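Local coordinates for protein putative invasin (Yersinia pseudotuberculosis IP 31758, PDB 5N40) that probably acts as an invasin-type bacterial adhesin, holding a C-type lectin-like domain at the end of a rod of immunoglobulin-like domains for attachment to host cells, at residues N6-A17 / S29-N40; G241-L249 / G344-L352. The protein carries 1 engineered substitution. All blocks are in the same frame, centred on the assembly; numbering follows the deposited sequence.

Contact 1: residues N6-A17 / S29-N40; sequences NLSTTNSTLVAA and SVVTLTLRDSNN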
loop_
_atom_site.group_PDB
_atom_site.type_symbol
_atom_site.label_atom_id
_atom_site.label_comp_id
_atom_site.label_asym_id
_atom_site.label_seq_id
_atom_site.Cartn_x
_atom_site.Cartn_y
_atom_site.Cartn_z
ATOM N N ASN A 6 29.614 11.063 51.833
ATOM C CA ASN A 6 28.908 10.078 52.638
ATOM C C ASN A 6 27.824 9.337 51.867
ATOM O O ASN A 6 27.414 8.258 52.305
ATOM C CB ASN A 6 28.285 10.747 53.869
ATOM C CG ASN A 6 27.265 11.810 53.505
ATOM O OD1 ASN A 6 27.488 12.614 52.597
ATOM N ND2 ASN A 6 26.138 11.818 54.213
ATOM N N LEU A 7 27.361 9.867 50.733
ATOM C CA LEU A 7 26.335 9.186 49.947
ATOM C C LEU A 7 26.926 7.944 49.288
ATOM O O LEU A 7 27.910 8.033 48.544
ATOM C CB LEU A 7 25.756 10.129 48.890
ATOM C CG LEU A 7 25.160 11.453 49.381
ATOM C CD1 LEU A 7 24.565 12.232 48.224
ATOM C CD2 LEU A 7 24.116 11.236 50.475
ATOM N N SER A 8 26.324 6.786 49.547
ATOM C CA SER A 8 26.823 5.516 49.031
ATOM C C SER A 8 26.028 5.115 47.796
ATOM O O SER A 8 24.801 5.003 47.855
ATOM C CB SER A 8 26.730 4.415 50.084
ATOM O OG SER A 8 26.992 3.148 49.494
ATOM N N THR A 9 26.728 4.888 46.685
ATOM C CA THR A 9 26.059 4.438 45.471
ATOM C C THR A 9 25.704 2.958 45.523
ATOM O O THR A 9 24.901 2.500 44.705
ATOM C CB THR A 9 26.934 4.728 44.245
ATOM O OG1 THR A 9 28.186 4.044 44.360
ATOM C CG2 THR A 9 27.196 6.215 44.122
ATOM N N THR A 10 26.275 2.206 46.467
ATOM C CA THR A 10 25.962 0.790 46.623
ATOM C C THR A 10 24.866 0.546 47.658
ATOM O O THR A 10 24.047 -0.362 47.483
ATOM C CB THR A 10 27.222 0.010 47.016
ATOM O OG1 THR A 10 27.809 0.598 48.185
ATOM C CG2 THR A 10 28.229 0.020 45.883
ATOM N N ASN A 11 24.832 1.324 48.742
ATOM C CA ASN A 11 23.749 1.177 49.708
ATOM C C ASN A 11 22.486 1.899 49.261
ATOM O O ASN A 11 21.380 1.495 49.635
ATOM C CB ASN A 11 24.177 1.691 51.083
ATOM C CG ASN A 11 25.267 0.843 51.707
ATOM O OD1 ASN A 11 25.368 -0.352 51.438
ATOM N ND2 ASN A 11 26.094 1.464 52.539
ATOM N N SER A 12 22.625 2.962 48.477
ATOM C CA SER A 12 21.468 3.622 47.899
ATOM C C SER A 12 20.922 2.807 46.734
ATOM O O SER A 12 21.670 2.156 46.001
ATOM C CB SER A 12 21.827 5.022 47.407
ATOM O OG SER A 12 22.272 5.843 48.467
ATOM N N THR A 13 19.605 2.862 46.557
ATOM C CA THR A 13 18.953 2.157 45.464
ATOM C C THR A 13 17.937 3.077 44.804
ATOM O O THR A 13 17.348 3.948 45.451
ATOM C CB THR A 13 18.260 0.872 45.945
ATOM O OG1 THR A 13 17.179 1.202 46.823
ATOM C CG2 THR A 13 19.246 -0.022 46.670
ATOM N N LEU A 14 17.774 2.896 43.496
ATOM C CA LEU A 14 16.753 3.580 42.711
ATOM C C LEU A 14 15.898 2.508 42.055
ATOM O O LEU A 14 16.420 1.646 41.341
ATOM C CB LEU A 14 17.383 4.493 41.659
ATOM C CG LEU A 14 16.430 5.424 40.905
ATOM C CD1 LEU A 14 15.887 6.519 41.822
ATOM C CD2 LEU A 14 17.111 6.030 39.684
ATOM N N VAL A 15 14.593 2.550 42.306
ATOM C CA VAL A 15 13.675 1.548 41.786
ATOM C C VAL A 15 12.445 2.241 41.219
ATOM O O VAL A 15 12.166 3.408 41.507
ATOM C CB VAL A 15 13.264 0.524 42.867
ATOM C CG1 VAL A 15 14.511 -0.052 43.549
ATOM C CG2 VAL A 15 12.333 1.155 43.892
ATOM N N ALA A 16 11.713 1.500 40.389
ATOM C CA ALA A 16 10.475 1.979 39.800
ATOM C C ALA A 16 9.426 0.888 39.908
ATOM O O ALA A 16 9.743 -0.300 39.845
ATOM C CB ALA A 16 10.660 2.382 38.333
ATOM N N ALA A 17 8.181 1.308 40.099
ATOM C CA ALA A 17 7.066 0.386 40.251
ATOM C C ALA A 17 5.807 0.970 39.625
ATOM O O ALA A 17 5.294 1.988 40.107
ATOM C CB ALA A 17 6.822 0.075 41.731
ATOM N N SER A 29 4.250 5.397 36.834
ATOM C CA SER A 29 5.114 4.570 37.662
ATOM C C SER A 29 5.733 5.435 38.750
ATOM O O SER A 29 6.012 6.614 38.539
ATOM C CB SER A 29 6.225 3.905 36.841
ATOM O OG SER A 29 7.065 3.122 37.675
ATOM N N VAL A 30 5.940 4.847 39.926
ATOM C CA VAL A 30 6.540 5.559 41.049
ATOM C C VAL A 30 8.020 5.220 41.095
ATOM O O VAL A 30 8.398 4.042 41.132
ATOM C CB VAL A 30 5.843 5.214 42.377
ATOM C CG1 VAL A 30 6.615 5.793 43.563
ATOM C CG2 VAL A 30 4.416 5.751 42.372
ATOM N N VAL A 31 8.855 6.253 41.079
ATOM C CA VAL A 31 10.299 6.114 41.188
ATOM C C VAL A 31 10.680 6.427 42.624
ATOM O O VAL A 31 10.303 7.479 43.155
ATOM C CB VAL A 31 11.025 7.049 40.206
ATOM C CG1 VAL A 31 12.529 6.876 40.306
ATOM C CG2 VAL A 31 10.540 6.803 38.787
ATOM N N THR A 32 11.400 5.507 43.264
ATOM C CA THR A 32 11.775 5.635 44.667
ATOM C C THR A 32 13.287 5.566 44.791
ATOM O O THR A 32 13.905 4.570 44.399
ATOM C CB THR A 32 11.121 4.546 45.519
ATOM O OG1 THR A 32 9.697 4.684 45.459
ATOM C CG2 THR A 32 11.564 4.652 46.984
ATOM N N LEU A 33 13.873 6.630 45.321
ATOM C CA LEU A 33 15.254 6.619 45.769
ATOM C C LEU A 33 15.284 6.309 47.255
ATOM O O LEU A 33 14.596 6.964 48.040
ATOM C CB LEU A 33 15.924 7.969 45.517
ATOM C CG LEU A 33 17.308 8.160 46.136
ATOM C CD1 LEU A 33 18.356 7.307 45.422
ATOM C CD2 LEU A 33 17.700 9.635 46.124
ATOM N N THR A 34 16.098 5.329 47.632
ATOM C CA THR A 34 16.431 5.060 49.030
ATOM C C THR A 34 17.864 5.542 49.212
ATOM O O THR A 34 18.805 4.892 48.755
ATOM C CB THR A 34 16.266 3.583 49.356
ATOM O OG1 THR A 34 14.915 3.196 49.059
ATOM C CG2 THR A 34 16.576 3.305 50.845
ATOM N N LEU A 35 18.020 6.706 49.841
ATOM C CA LEU A 35 19.308 7.381 49.929
ATOM C C LEU A 35 20.000 6.983 51.226
ATOM O O LEU A 35 19.469 7.213 52.319
ATOM C CB LEU A 35 19.122 8.895 49.844
ATOM C CG LEU A 35 20.399 9.729 49.714
ATOM C CD1 LEU A 35 21.177 9.361 48.460
ATOM C CD2 LEU A 35 20.074 11.216 49.717
ATOM N N ARG A 36 21.178 6.381 51.106
ATOM C CA ARG A 36 21.875 5.796 52.244
ATOM C C ARG A 36 23.338 6.206 52.213
ATOM O O ARG A 36 23.915 6.415 51.141
ATOM C CB ARG A 36 21.761 4.267 52.239
ATOM C CG ARG A 36 20.331 3.752 52.385
ATOM C CD ARG A 36 19.825 3.961 53.816
ATOM N NE ARG A 36 18.459 3.482 54.045
ATOM C CZ ARG A 36 17.358 4.215 53.885
ATOM N NH1 ARG A 36 17.431 5.475 53.464
ATOM N NH2 ARG A 36 16.169 3.681 54.133
ATOM N N ASP A 37 23.927 6.339 53.400
ATOM C CA ASP A 37 25.343 6.645 53.495
ATOM C C ASP A 37 26.150 5.348 53.559
ATOM O O ASP A 37 25.615 4.245 53.426
ATOM C CB ASP A 37 25.623 7.579 54.682
ATOM C CG ASP A 37 25.403 6.924 56.053
ATOM O OD1 ASP A 37 25.338 5.685 56.155
ATOM O OD2 ASP A 37 25.297 7.677 57.047
ATOM N N SER A 38 27.467 5.485 53.730
ATOM C CA SER A 38 28.356 4.330 53.690
ATOM C C SER A 38 28.130 3.378 54.856
ATOM O O SER A 38 28.604 2.238 54.805
ATOM C CB SER A 38 29.810 4.794 53.684
ATOM O OG SER A 38 30.093 5.553 54.845
ATOM N N ASN A 39 27.437 3.821 55.902
ATOM C CA ASN A 39 27.072 2.979 57.033
ATOM C C ASN A 39 25.642 2.472 56.934
ATOM O O ASN A 39 25.131 1.878 57.891
ATOM C CB ASN A 39 27.263 3.753 58.338
ATOM C CG ASN A 39 28.717 4.060 58.621
ATOM O OD1 ASN A 39 29.563 3.169 58.595
ATOM N ND2 ASN A 39 29.018 5.328 58.879
ATOM N N ASN A 40 24.991 2.709 55.796
ATOM C CA ASN A 40 23.601 2.354 55.530
ATOM C C ASN A 40 22.614 3.109 56.411
ATOM O O ASN A 40 21.496 2.636 56.636
ATOM C CB ASN A 40 23.363 0.850 55.655
ATOM C CG ASN A 40 22.188 0.386 54.812
ATOM O OD1 ASN A 40 21.933 0.927 53.730
ATOM N ND2 ASN A 40 21.462 -0.607 55.305
HETATM O O HOH W 1 21.097 -0.558 51.420
HETATM O O HOH W 2 14.716 2.524 46.322
#

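Contact 2: residues G241-L249 / G344-L352; sequences GVTFKRPYL and GNYNVSCSL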
loop_
_atom_site.group_PDB
_atom_site.type_symbol
_atom_site.label_atom_id
_atom_site.label_comp_id
_atom_site.label_asym_id
_atom_site.label_seq_id
_atom_site.Cartn_x
_atom_site.Cartn_y
_atom_site.Cartn_z
ATOM N N GLY A 241 -13.587 11.481 -36.977
ATOM C CA GLY A 241 -14.994 11.219 -37.195
ATOM C C GLY A 241 -15.374 9.766 -37.351
ATOM O O GLY A 241 -16.532 9.480 -37.663
ATOM N N VAL A 242 -14.441 8.839 -37.148
ATOM C CA VAL A 242 -14.719 7.409 -37.194
ATOM C C VAL A 242 -14.437 6.851 -35.806
ATOM O O VAL A 242 -13.378 7.121 -35.231
ATOM C CB VAL A 242 -13.873 6.697 -38.268
ATOM C CG1 VAL A 242 -14.253 5.219 -38.373
ATOM C CG2 VAL A 242 -14.045 7.383 -39.625
ATOM N N THR A 243 -15.395 6.104 -35.260
ATOM C CA THR A 243 -15.308 5.563 -33.908
ATOM C C THR A 243 -15.166 4.049 -33.978
ATOM O O THR A 243 -15.899 3.388 -34.718
ATOM C CB THR A 243 -16.536 5.946 -33.078
ATOM O OG1 THR A 243 -16.586 7.371 -32.930
ATOM C CG2 THR A 243 -16.487 5.312 -31.691
ATOM N N PHE A 244 -14.229 3.512 -33.197
ATOM C CA PHE A 244 -13.862 2.101 -33.232
ATOM C C PHE A 244 -14.073 1.489 -31.851
ATOM O O PHE A 244 -13.649 2.066 -30.847
ATOM C CB PHE A 244 -12.396 1.926 -33.648
ATOM C CG PHE A 244 -12.017 2.625 -34.936
ATOM C CD1 PHE A 244 -11.710 3.986 -34.949
ATOM C CD2 PHE A 244 -11.914 1.914 -36.120
ATOM C CE1 PHE A 244 -11.340 4.617 -36.119
ATOM C CE2 PHE A 244 -11.542 2.551 -37.295
ATOM C CZ PHE A 244 -11.253 3.899 -37.287
ATOM N N LYS A 245 -14.703 0.317 -31.804
ATOM C CA LYS A 245 -14.965 -0.377 -30.543
ATOM C C LYS A 245 -13.820 -1.329 -30.218
ATOM O O LYS A 245 -13.228 -1.940 -31.113
ATOM C CB LYS A 245 -16.282 -1.151 -30.638
ATOM C CG LYS A 245 -16.877 -1.585 -29.308
ATOM C CD LYS A 245 -18.096 -2.478 -29.530
ATOM C CE LYS A 245 -18.918 -2.652 -28.263
ATOM N NZ LYS A 245 -18.075 -3.125 -27.119
ATOM N N ARG A 246 -13.506 -1.455 -28.925
ATOM C CA ARG A 246 -12.519 -2.436 -28.516
ATOM C C ARG A 246 -12.970 -3.821 -28.973
ATOM O O ARG A 246 -14.161 -4.051 -29.200
ATOM C CB ARG A 246 -12.326 -2.420 -26.997
ATOM C CG ARG A 246 -13.537 -2.849 -26.192
ATOM C CD ARG A 246 -13.133 -3.166 -24.769
ATOM N NE ARG A 246 -14.265 -3.473 -23.892
ATOM C CZ ARG A 246 -14.832 -4.672 -23.762
ATOM N NH1 ARG A 246 -14.404 -5.717 -24.459
ATOM N NH2 ARG A 246 -15.844 -4.828 -22.921
ATOM N N PRO A 247 -12.039 -4.761 -29.118
ATOM C CA PRO A 247 -12.440 -6.142 -29.410
ATOM C C PRO A 247 -13.209 -6.753 -28.247
ATOM O O PRO A 247 -13.118 -6.312 -27.098
ATOM C CB PRO A 247 -11.110 -6.867 -29.644
ATOM C CG PRO A 247 -10.078 -6.016 -28.998
ATOM C CD PRO A 247 -10.577 -4.606 -29.085
ATOM N N TYR A 248 -13.973 -7.794 -28.571
ATOM C CA TYR A 248 -14.811 -8.485 -27.601
ATOM C C TYR A 248 -14.032 -9.584 -26.895
ATOM O O TYR A 248 -13.238 -10.300 -27.516
ATOM C CB TYR A 248 -16.027 -9.115 -28.289
ATOM C CG TYR A 248 -17.118 -8.154 -28.689
ATOM C CD1 TYR A 248 -18.082 -7.752 -27.778
ATOM C CD2 TYR A 248 -17.206 -7.669 -29.990
ATOM C CE1 TYR A 248 -19.095 -6.884 -28.143
ATOM C CE2 TYR A 248 -18.210 -6.801 -30.360
ATOM C CZ TYR A 248 -19.154 -6.413 -29.432
ATOM O OH TYR A 248 -20.166 -5.555 -29.786
ATOM N N LEU A 249 -14.280 -9.729 -25.595
ATOM C CA LEU A 249 -13.866 -10.935 -24.897
ATOM C C LEU A 249 -14.637 -12.135 -25.432
ATOM O O LEU A 249 -15.785 -12.018 -25.864
ATOM C CB LEU A 249 -14.114 -10.812 -23.392
ATOM C CG LEU A 249 -13.274 -9.807 -22.602
ATOM C CD1 LEU A 249 -13.818 -9.674 -21.176
ATOM C CD2 LEU A 249 -11.813 -10.213 -22.573
ATOM N N GLY A 344 -9.188 -17.549 -41.521
ATOM C CA GLY A 344 -8.538 -16.651 -40.575
ATOM C C GLY A 344 -9.464 -16.280 -39.432
ATOM O O GLY A 344 -10.607 -15.866 -39.650
ATOM N N ASN A 345 -8.971 -16.436 -38.203
ATOM C CA ASN A 345 -9.681 -16.011 -36.997
ATOM C C ASN A 345 -8.940 -14.791 -36.463
ATOM O O ASN A 345 -7.921 -14.916 -35.776
ATOM C CB ASN A 345 -9.757 -17.135 -35.968
ATOM C CG ASN A 345 -10.730 -18.225 -36.373
ATOM O OD1 ASN A 345 -11.797 -17.950 -36.932
ATOM N ND2 ASN A 345 -10.369 -19.470 -36.096
ATOM N N TYR A 346 -9.455 -13.615 -36.792
ATOM C CA TYR A 346 -8.771 -12.355 -36.567
ATOM C C TYR A 346 -9.602 -11.474 -35.644
ATOM O O TYR A 346 -10.757 -11.767 -35.329
ATOM C CB TYR A 346 -8.519 -11.629 -37.898
ATOM C CG TYR A 346 -7.748 -12.430 -38.928
ATOM C CD1 TYR A 346 -6.870 -13.434 -38.551
ATOM C CD2 TYR A 346 -7.898 -12.167 -40.285
ATOM C CE1 TYR A 346 -6.164 -14.156 -39.494
ATOM C CE2 TYR A 346 -7.198 -12.882 -41.232
ATOM C CZ TYR A 346 -6.331 -13.875 -40.835
ATOM O OH TYR A 346 -5.635 -14.589 -41.787
ATOM N N ASN A 347 -8.993 -10.375 -35.212
ATOM C CA ASN A 347 -9.691 -9.413 -34.373
ATOM C C ASN A 347 -10.699 -8.614 -35.184
ATOM O O ASN A 347 -10.519 -8.376 -36.382
ATOM C CB ASN A 347 -8.696 -8.450 -33.728
ATOM C CG ASN A 347 -7.946 -9.065 -32.559
ATOM O OD1 ASN A 347 -8.552 -9.539 -31.601
ATOM N ND2 ASN A 347 -6.621 -9.052 -32.633
ATOM N N VAL A 348 -11.761 -8.174 -34.512
ATOM C CA VAL A 348 -12.730 -7.260 -35.103
ATOM C C VAL A 348 -12.934 -6.078 -34.164
ATOM O O VAL A 348 -13.375 -6.249 -33.017
ATOM C CB VAL A 348 -14.072 -7.949 -35.408
ATOM C CG1 VAL A 348 -15.073 -6.951 -35.969
ATOM C CG2 VAL A 348 -13.863 -9.088 -36.390
ATOM N N SER A 349 -12.594 -4.889 -34.651
ATOM C CA SER A 349 -13.001 -3.628 -34.047
ATOM C C SER A 349 -14.162 -3.086 -34.867
ATOM O O SER A 349 -14.002 -2.753 -36.050
ATOM C CB SER A 349 -11.847 -2.632 -34.008
ATOM O OG SER A 349 -12.295 -1.361 -33.559
ATOM N N CYS A 350 -15.323 -2.998 -34.239
ATOM C CA CYS A 350 -16.524 -2.561 -34.930
ATOM C C CYS A 350 -16.508 -1.047 -35.122
ATOM O O CYS A 350 -16.004 -0.300 -34.276
ATOM C CB CYS A 350 -17.761 -2.992 -34.140
ATOM S SG CYS A 350 -18.001 -4.816 -34.068
ATOM N N SER A 351 -17.043 -0.601 -36.257
ATOM C CA SER A 351 -17.217 0.817 -36.532
ATOM C C SER A 351 -18.577 1.248 -36.002
ATOM O O SER A 351 -19.597 0.629 -36.323
ATOM C CB SER A 351 -17.105 1.093 -38.037
ATOM O OG SER A 351 -17.149 2.483 -38.309
ATOM N N LEU A 352 -18.588 2.290 -35.175
ATOM C CA LEU A 352 -19.805 2.687 -34.470
ATOM C C LEU A 352 -20.381 3.998 -34.995
ATOM O O LEU A 352 -19.997 4.504 -36.053
ATOM C CB LEU A 352 -19.530 2.814 -32.968
ATOM C CG LEU A 352 -18.809 1.643 -32.298
ATOM C CD1 LEU A 352 -18.592 1.964 -30.834
ATOM C CD2 LEU A 352 -19.587 0.349 -32.459
ATOM O OXT LEU A 352 -21.259 4.584 -34.362
HETATM O O HOH W 3 -17.661 5.095 -36.971
HETATM O O HOH W 4 -15.415 -4.535 -31.661
HETATM O O HOH W 5 -13.898 -8.405 -31.342
#

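Contact 1: residues N6-A17 / S29-N40
N11 reaches across to the D37-N40 type I turn, its amide meeting the turn backbone: ND2 gives D37 O a bond of 3.0 Å, straight at 169°, and that oxygen lies close to the amide plane. D37 O also accepts from N40 N, so two donors grip it, and a water ties N11 O to N40 OD1. S12 OG works both ways, donating to S8 O at 2.7 Å and accepting from R36 N at 2.9 Å. With OG on the backbone-nitrogen side of its residue (chi1 -61°), this buried hydroxyl bridges the loop and the partner segment next to the T13-T34 pair. T13-T34, V15-T32 and A17-V30 are antiparallel hydrogen-bonded pairs, with strand axes 4.6 Å apart and directions at 162°. L14 points to the same sheet face as V31 and L33, its CD1 lying 3.7 Å from V31 CG1. These are the first two strands of an immunoglobulin-like domain, consecutive in the chain as a hairpin; F50 of strand 48-52 packs on L14, V31 and L33, while strand 67-73 pairs with the other edge of strand 28-34 and strand 90-102 flanks 13-22.

Contact 2: residues G241-L249 / G344-L352
K245 and L352 meet where the last residues of the chain return to strand 242-245, within the C-type lectin-like domain; such closure, by segments 95 residues apart, suits a fold whose N- and C-terminal parts come together. The backbone evidence is one bridge, F244 with S351: L352 N donates to T243 O at 2.9 Å (166°), and K245 N to C350 O, in the carbonyl plane. One side-chain bond continues the line, S349 OG giving its proton to K245 O at 2.7 Å. With chi1 at 173°, S349 OG lies on the far side of CB from its own nitrogen, facing that carbonyl and 3.3 Å from F244 CB.

Apolar contact gathers at the chain end. L352 CD1 lies 4.0 Å from T243 CG2 and 3.9 Å from K245 CB, and the T243 and L352 side chains run nearly at right angles. C350 SG, in a disulfide with C279, sits 4.2 Å from Y248 CE2, near the ring plane at its edge; M278 of helix 272-278 also touches both C350 and Y248.

Three waters also span the segments. One joins Y248 N to V348 O; another accepts from C350 N, with R246 O and V348 O within reach of its protons. The third is hydrogen-bonded to S351 OG, accepts from T243 N and donates to the terminal carboxylate at L352 O, 2.6 Å away.

The two contacts come in series along the chain and lie in different domains: contact 1 in the first immunoglobulin-like domain, contact 2 in the adhesion domain. Their centres are about 88 Å apart and their nearest atoms about 63 Å, on opposite sides of the chain's centre. They share no sheet: contact 1 joins neighbouring strands 13-22 and 28-34 of the immunoglobulin-like sandwich across a short connection, whereas strand 242-245 of contact 2 pairs with strand 236-239. The second immunoglobulin-like region comes between them in sequence. Contact 2 closes a long excursion that holds helices 272-278, 284-293, 298-301 and 340-343. The radius of gyration, 35 Å for 352 residues, is consistent with an elongated adhesin, and each contact lies within a single domain.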